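Local coordinates for protein histone-lysine N-methyltransferase SETMAR (Homo sapiens, PDB 3F2K) that acts in DNA double-strand break repair, stalled replication fork restart and DNA integration, as a fusion of a histone H3 lysine methyltransferase with a DNA-binding mariner transposase, at residues Asn25-Thr36 against Ile207-Gln215. Residues are numbered along the deposited sequence; the frame is centred on the assembly and turned at random. Where two conformers were deposited one is given.
Sequences NHNEPFLDRIVT and INQLISRWQ
Leu-31 meets five residues of helix 202-219, which makes it the centre of this contact in the transposase domain. Its two methyls divide the work: CD1 lies 3.7 Å from Ile-211 CG1, whereas CD2 touches both Trp-214 CH2, at 4.0 Å, and Leu-210 CD1. Nearer the backbone, Leu-31 CB rests on Ile-207 CG2 at 3.8 Å in the conformer given for that isoleucine. With CG opposite its own carbonyl carbon (chi1 -59°), the fork is directed into the helix surface.

The buried side continues along the strand. Ile-34 and Leu-210 meet tip to tip, CD1 to CD1 at 3.7 Å, and Leu-210 also packs on Leu-128 of strand 126-128. Phe-30 CZ approaches Trp-214 CH2 at 3.9 Å obliquely, while helix 8-27 lends Leu-21 and Ile-22 to the indole. At the far end, Thr-36 OG1 is bonded to Leu-128 O, and the Thr-36 side chain sits about 10 Å from the magnesium ion.

Toward solvent the fit thins at exposed Asn-208, which touches just Leu-31 CD1, through OD1, while its ND2 bonds Ala-204 O. The Asn-25 amide, by contrast, presses on partly exposed Ile-211 at about a right angle, ND2 3.3 Å from CD1, without a hydrogen bond. Asn-25 OD1 accepts Phe-30 N at 3.0 Å, with a 163° N-H...O angle, tying the end of helix 8-27 to the turn that presents Leu-31.

No hydrogen bond spans the two segments, so cohesion between 25-36 and 207-215 is essentially hydrophobic, packing the C-terminal helix against the approach to the central strand of the RNase H-like sheet.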
ATOM      1  N   ASN A  25       0.432   5.222  18.233  1.00 19.98           N
ATOM      2  CA  ASN A  25       1.572   4.322  18.232  1.00 20.92           C
ATOM      3  C   ASN A  25       2.434   4.495  19.496  1.00 22.50           C
ATOM      4  O   ASN A  25       2.999   3.512  19.984  1.00 23.62           O
ATOM      5  CB  ASN A  25       2.420   4.571  17.011  1.00 20.12           C
ATOM      6  CG  ASN A  25       3.390   3.478  16.742  1.00 21.77           C
ATOM      7  OD1 ASN A  25       3.002   2.332  16.474  1.00 22.94           O
ATOM      8  ND2 ASN A  25       4.690   3.820  16.761  1.00 24.15           N
ATOM      9  N   HIS A  26       2.541   5.712  20.008  1.00 22.25           N
ATOM     10  CA  HIS A  26       3.322   5.887  21.272  1.00 24.13           C
ATOM     11  C   HIS A  26       2.602   5.157  22.442  1.00 24.44           C
ATOM     12  O   HIS A  26       3.220   4.426  23.249  1.00 23.63           O
ATOM     13  CB  HIS A  26       3.533   7.371  21.554  1.00 25.33           C
ATOM     14  CG  HIS A  26       4.253   7.654  22.857  1.00 31.39           C
ATOM     15  ND1 HIS A  26       5.573   7.321  23.071  1.00 37.93           N
ATOM     16  CD2 HIS A  26       3.817   8.220  24.012  1.00 38.02           C
ATOM     17  CE1 HIS A  26       5.925   7.670  24.299  1.00 38.63           C
ATOM     18  NE2 HIS A  26       4.879   8.228  24.888  1.00 37.47           N
ATOM     19  N   ASN A  27       1.297   5.331  22.505  1.00 24.55           N
ATOM     20  CA  ASN A  27       0.469   4.715  23.504  1.00 25.73           C
ATOM     21  C   ASN A  27       0.438   3.205  23.440  1.00 26.71           C
ATOM     22  O   ASN A  27       0.494   2.546  24.488  1.00 27.01           O
ATOM     23  CB  ASN A  27      -0.970   5.269  23.436  1.00 26.63           C
ATOM     24  CG  ASN A  27      -1.050   6.746  23.874  1.00 28.14           C
ATOM     25  OD1 ASN A  27      -0.263   7.187  24.683  1.00 32.39           O
ATOM     26  ND2 ASN A  27      -2.056   7.470  23.382  1.00 28.77           N
ATOM     27  N   GLU A  28       0.273   2.663  22.229  1.00 24.80           N
ATOM     28  CA  GLU A  28       0.216   1.245  22.013  1.00 27.71           C
ATOM     29  C   GLU A  28       0.737   0.948  20.604  1.00 25.10           C
ATOM     30  O   GLU A  28      -0.035   0.996  19.651  1.00 22.80           O
ATOM     31  CB  GLU A  28      -1.232   0.747  22.095  1.00 27.30           C
ATOM     32  CG  GLU A  28      -2.061   1.296  23.248  1.00 32.72           C
ATOM     33  CD  GLU A  28      -3.491   0.796  23.212  1.00 34.29           C
ATOM     34  OE1 GLU A  28      -4.315   1.349  22.426  1.00 40.07           O
ATOM     35  OE2 GLU A  28      -3.780  -0.148  23.996  1.00 42.60           O
ATOM     36  N   PRO A  29       2.040   0.658  20.471  1.00 24.18           N
ATOM     37  CA  PRO A  29       2.669   0.465  19.158  1.00 23.31           C
ATOM     38  C   PRO A  29       1.914  -0.587  18.361  1.00 23.04           C
ATOM     39  O   PRO A  29       1.572  -1.683  18.892  1.00 22.20           O
ATOM     40  CB  PRO A  29       4.097   0.010  19.492  1.00 24.16           C
ATOM     41  CG  PRO A  29       4.311   0.519  20.893  1.00 25.13           C
ATOM     42  CD  PRO A  29       3.008   0.512  21.582  1.00 26.00           C
ATOM     43  N   PHE A  30       1.629  -0.219  17.112  1.00 20.29           N
ATOM     44  CA  PHE A  30       0.885  -1.077  16.195  1.00 19.74           C
ATOM     45  C   PHE A  30       1.499  -1.240  14.785  1.00 19.06           C
ATOM     46  O   PHE A  30       0.927  -1.955  13.955  1.00 16.88           O
ATOM     47  CB  PHE A  30      -0.530  -0.511  16.029  1.00 20.04           C
ATOM     48  CG  PHE A  30      -0.561   0.834  15.397  1.00 18.21           C
ATOM     49  CD1 PHE A  30      -0.611   0.965  13.979  1.00 18.89           C
ATOM     50  CD2 PHE A  30      -0.595   1.989  16.194  1.00 19.45           C
ATOM     51  CE1 PHE A  30      -0.645   2.271  13.365  1.00 19.30           C
ATOM     52  CE2 PHE A  30      -0.672   3.247  15.618  1.00 17.67           C
ATOM     53  CZ  PHE A  30      -0.684   3.400  14.195  1.00 19.72           C
ATOM     54  N   LEU A  31       2.652  -0.620  14.523  1.00 19.34           N
ATOM     55  CA  LEU A  31       3.262  -0.733  13.169  1.00 19.27           C
ATOM     56  C   LEU A  31       3.411  -2.152  12.658  1.00 19.26           C
ATOM     57  O   LEU A  31       3.223  -2.392  11.463  1.00 19.06           O
ATOM     58  CB  LEU A  31       4.602   0.056  13.012  1.00 19.09           C
ATOM     59  CG  LEU A  31       4.482   1.574  13.279  1.00 18.99           C
ATOM     60  CD1 LEU A  31       5.760   2.294  12.937  1.00 20.83           C
ATOM     61  CD2 LEU A  31       3.346   2.324  12.551  1.00 25.06           C
ATOM     62  N   ASP A  32       3.788  -3.067  13.568  1.00 19.37           N
ATOM     63  CA  ASP A  32       3.985  -4.488  13.281  1.00 22.94           C
ATOM     64  C   ASP A  32       2.720  -5.205  12.776  1.00 20.85           C
ATOM     65  O   ASP A  32       2.838  -6.268  12.126  1.00 22.65           O
ATOM     66  CB  ASP A  32       4.588  -5.219  14.528  1.00 23.68           C
ATOM     67  CG  ASP A  32       3.557  -5.441  15.693  1.00 30.20           C
ATOM     68  OD1 ASP A  32       2.905  -4.508  16.199  1.00 33.70           O
ATOM     69  OD2 ASP A  32       3.421  -6.603  16.147  1.00 40.29           O
ATOM     70  N   ARG A  33       1.549  -4.634  13.064  1.00 19.10           N
ATOM     71  CA  ARG A  33       0.273  -5.249  12.655  1.00 19.00           C
ATOM     72  C   ARG A  33      -0.218  -4.654  11.330  1.00 18.23           C
ATOM     73  O   ARG A  33      -1.148  -5.176  10.721  1.00 16.44           O
ATOM     74  CB  ARG A  33      -0.798  -5.082  13.753  1.00 20.02           C
ATOM     75  CG  ARG A  33      -0.361  -5.642  15.167  1.00 22.62           C
ATOM     76  CD  ARG A  33      -1.237  -5.004  16.306  1.00 21.83           C
ATOM     77  NE  ARG A  33      -2.647  -5.162  16.014  1.00 22.58           N
ATOM     78  CZ  ARG A  33      -3.587  -4.472  16.584  1.00 21.69           C
ATOM     79  NH1 ARG A  33      -3.273  -3.572  17.511  1.00 26.05           N
ATOM     80  NH2 ARG A  33      -4.867  -4.683  16.254  1.00 29.06           N
ATOM     81  N   ILE A  34       0.491  -3.656  10.810  1.00 16.39           N
ATOM     82  CA  ILE A  34       0.006  -3.045   9.530  1.00 16.11           C
ATOM     83  C   ILE A  34       0.214  -3.926   8.324  1.00 15.13           C
ATOM     84  O   ILE A  34       1.307  -4.482   8.147  1.00 17.17           O
ATOM     85  CB  ILE A  34       0.667  -1.654   9.254  1.00 16.75           C
ATOM     86  CG1 ILE A  34       0.134  -0.627  10.232  1.00 14.82           C
ATOM     87  CG2 ILE A  34       0.246  -1.139   7.783  1.00 15.95           C
ATOM     88  CD1 ILE A  34       0.891   0.709  10.261  1.00 17.35           C
ATOM     89  N   VAL A  35      -0.844  -4.075   7.531  1.00 13.69           N
ATOM     90  CA  VAL A  35      -0.796  -4.577   6.169  1.00 13.29           C
ATOM     91  C   VAL A  35      -1.133  -3.327   5.310  1.00 11.43           C
ATOM     92  O   VAL A  35      -2.037  -2.615   5.639  1.00 14.04           O
ATOM     93  CB  VAL A  35      -1.880  -5.647   5.921  1.00 14.14           C
ATOM     94  CG1 VAL A  35      -1.911  -5.997   4.465  1.00 14.64           C
ATOM     95  CG2 VAL A  35      -1.459  -6.978   6.703  1.00 15.32           C
ATOM     96  N   THR A  36      -0.412  -3.124   4.230  1.00 13.86           N
ATOM     97  CA  THR A  36      -0.657  -1.983   3.416  1.00 15.45           C
ATOM     98  C   THR A  36      -0.607  -2.303   1.926  1.00 14.65           C
ATOM     99  O   THR A  36       0.090  -3.278   1.471  1.00 15.04           O
ATOM    100  CB  THR A  36       0.352  -0.828   3.811  1.00 13.62           C
ATOM    101  OG1 THR A  36      -0.148   0.443   3.365  1.00 14.42           O
ATOM    102  CG2 THR A  36       1.781  -1.078   3.323  1.00 13.13           C
ATOM    103  N   ILE A 207       7.519   0.800   6.347  0.50 16.45           N
ATOM    104  CA  ILE A 207       6.552   0.834   7.415  0.50 16.81           C
ATOM    105  C   ILE A 207       7.042   1.794   8.482  0.50 17.31           C
ATOM    106  O   ILE A 207       6.348   2.743   8.843  0.50 15.59           O
ATOM    107  CB  ILE A 207       6.357  -0.578   8.060  0.50 17.05           C
ATOM    108  CG1 ILE A 207       5.781  -1.525   7.017  0.50 15.48           C
ATOM    109  CG2 ILE A 207       5.497  -0.467   9.330  0.50 15.85           C
ATOM    110  CD1 ILE A 207       4.371  -1.186   6.601  0.50 18.12           C
ATOM    111  N   ASN A 208       8.253   1.534   8.947  1.00 17.77           N
ATOM    112  CA  ASN A 208       8.855   2.291  10.086  1.00 19.65           C
ATOM    113  C   ASN A 208       9.000   3.819   9.849  1.00 19.52           C
ATOM    114  O   ASN A 208       8.834   4.642  10.779  1.00 20.17           O
ATOM    115  CB  ASN A 208      10.103   1.546  10.568  1.00 22.00           C
ATOM    116  CG  ASN A 208       9.704   0.302  11.359  1.00 24.21           C
ATOM    117  OD1 ASN A 208       9.102   0.422  12.437  1.00 31.74           O
ATOM    118  ND2 ASN A 208      10.018  -0.902  10.840  1.00 32.80           N
ATOM    119  N   GLN A 209       9.157   4.168   8.583  1.00 18.87           N
ATOM    120  CA  GLN A 209       9.206   5.591   8.182  1.00 19.56           C
ATOM    121  C   GLN A 209       7.917   6.310   8.497  1.00 18.66           C
ATOM    122  O   GLN A 209       7.943   7.513   8.561  1.00 19.84           O
ATOM    123  CB  GLN A 209       9.539   5.737   6.713  1.00 21.26           C
ATOM    124  CG  GLN A 209      11.046   5.658   6.572  1.00 27.55           C
ATOM    125  CD  GLN A 209      11.541   5.692   5.148  1.00 30.94           C
ATOM    126  OE1 GLN A 209      10.762   5.745   4.224  1.00 31.40           O
ATOM    127  NE2 GLN A 209      12.876   5.669   4.982  1.00 33.57           N
ATOM    128  N   LEU A 210       6.791   5.589   8.697  1.00 16.25           N
ATOM    129  CA  LEU A 210       5.546   6.288   8.993  1.00 18.23           C
ATOM    130  C   LEU A 210       5.641   7.283  10.146  1.00 18.22           C
ATOM    131  O   LEU A 210       5.000   8.372  10.083  1.00 19.04           O
ATOM    132  CB  LEU A 210       4.371   5.305   9.302  1.00 16.70           C
ATOM    133  CG  LEU A 210       3.764   4.533   8.129  1.00 17.41           C
ATOM    134  CD1 LEU A 210       2.859   3.402   8.661  1.00 17.84           C
ATOM    135  CD2 LEU A 210       2.911   5.539   7.266  1.00 16.07           C
ATOM    136  N   ILE A 211       6.319   6.899  11.231  1.00 19.60           N
ATOM    137  CA  ILE A 211       6.381   7.780  12.392  1.00 21.11           C
ATOM    138  C   ILE A 211       7.014   9.115  12.029  1.00 21.31           C
ATOM    139  O   ILE A 211       6.472  10.205  12.325  1.00 22.04           O
ATOM    140  CB  ILE A 211       7.153   7.140  13.540  1.00 22.85           C
ATOM    141  CG1 ILE A 211       6.483   5.810  13.880  1.00 23.00           C
ATOM    142  CG2 ILE A 211       7.078   8.053  14.787  1.00 25.55           C
ATOM    143  CD1 ILE A 211       5.121   6.070  14.431  1.00 28.63           C
ATOM    144  N   SER A 212       8.127   9.029  11.336  1.00 21.16           N
ATOM    145  CA  SER A 212       8.827  10.264  10.919  1.00 23.59           C
ATOM    146  C   SER A 212       7.992  11.113   9.945  1.00 22.20           C
ATOM    147  O   SER A 212       7.979  12.370  10.050  1.00 22.56           O
ATOM    148  CB  SER A 212      10.255   9.969  10.397  1.00 24.53           C
ATOM    149  OG  SER A 212      10.235   9.202   9.212  1.00 31.57           O
ATOM    150  N   ARG A 213       7.252  10.460   9.047  1.00 19.50           N
ATOM    151  CA  ARG A 213       6.419  11.166   8.082  1.00 19.05           C
ATOM    152  C   ARG A 213       5.170  11.790   8.739  1.00 18.89           C
ATOM    153  O   ARG A 213       4.788  12.946   8.392  1.00 18.47           O
ATOM    154  CB  ARG A 213       5.973  10.230   6.978  1.00 19.22           C
ATOM    155  CG  ARG A 213       7.165   9.918   6.044  1.00 19.68           C
ATOM    156  CD  ARG A 213       6.713   9.013   4.956  1.00 19.39           C
ATOM    157  NE  ARG A 213       7.817   8.840   4.016  1.00 22.64           N
ATOM    158  CZ  ARG A 213       7.919   9.433   2.832  1.00 26.51           C
ATOM    159  NH1 ARG A 213       6.947  10.220   2.380  1.00 25.32           N
ATOM    160  NH2 ARG A 213       9.023   9.220   2.079  1.00 25.10           N
ATOM    161  N   TRP A 214       4.511  11.049   9.650  1.00 17.63           N
ATOM    162  CA  TRP A 214       3.459  11.715  10.455  1.00 17.37           C
ATOM    163  C   TRP A 214       3.961  12.984  11.141  1.00 17.69           C
ATOM    164  O   TRP A 214       3.262  14.043  11.153  1.00 16.21           O
ATOM    165  CB  TRP A 214       2.810  10.770  11.481  1.00 16.86           C
ATOM    166  CG  TRP A 214       2.064   9.635  10.767  1.00 14.93           C
ATOM    167  CD1 TRP A 214       1.443   9.661   9.565  1.00 18.85           C
ATOM    168  CD2 TRP A 214       1.927   8.294  11.278  1.00 17.85           C
ATOM    169  NE1 TRP A 214       0.891   8.383   9.278  1.00 17.25           N
ATOM    170  CE2 TRP A 214       1.158   7.556  10.348  1.00 18.87           C
ATOM    171  CE3 TRP A 214       2.338   7.675  12.455  1.00 20.66           C
ATOM    172  CZ2 TRP A 214       0.859   6.186  10.541  1.00 21.01           C
ATOM    173  CZ3 TRP A 214       2.036   6.327  12.657  1.00 21.16           C
ATOM    174  CH2 TRP A 214       1.300   5.600  11.696  1.00 18.39           C
ATOM    175  N   GLN A 215       5.149  12.888  11.721  1.00 18.79           N
ATOM    176  CA  GLN A 215       5.688  14.040  12.460  1.00 20.16           C
ATOM    177  C   GLN A 215       6.022  15.197  11.555  1.00 19.57           C
ATOM    178  O   GLN A 215       5.808  16.362  11.906  1.00 20.50           O
ATOM    179  CB  GLN A 215       6.919  13.659  13.307  1.00 19.77           C
ATOM    180  CG  GLN A 215       7.363  14.803  14.298  1.00 21.22           C
ATOM    181  CD  GLN A 215       6.259  15.200  15.243  1.00 25.68           C
ATOM    182  OE1 GLN A 215       5.735  14.362  15.979  1.00 26.70           O
ATOM    183  NE2 GLN A 215       5.884  16.492  15.245  1.00 27.08           N
TER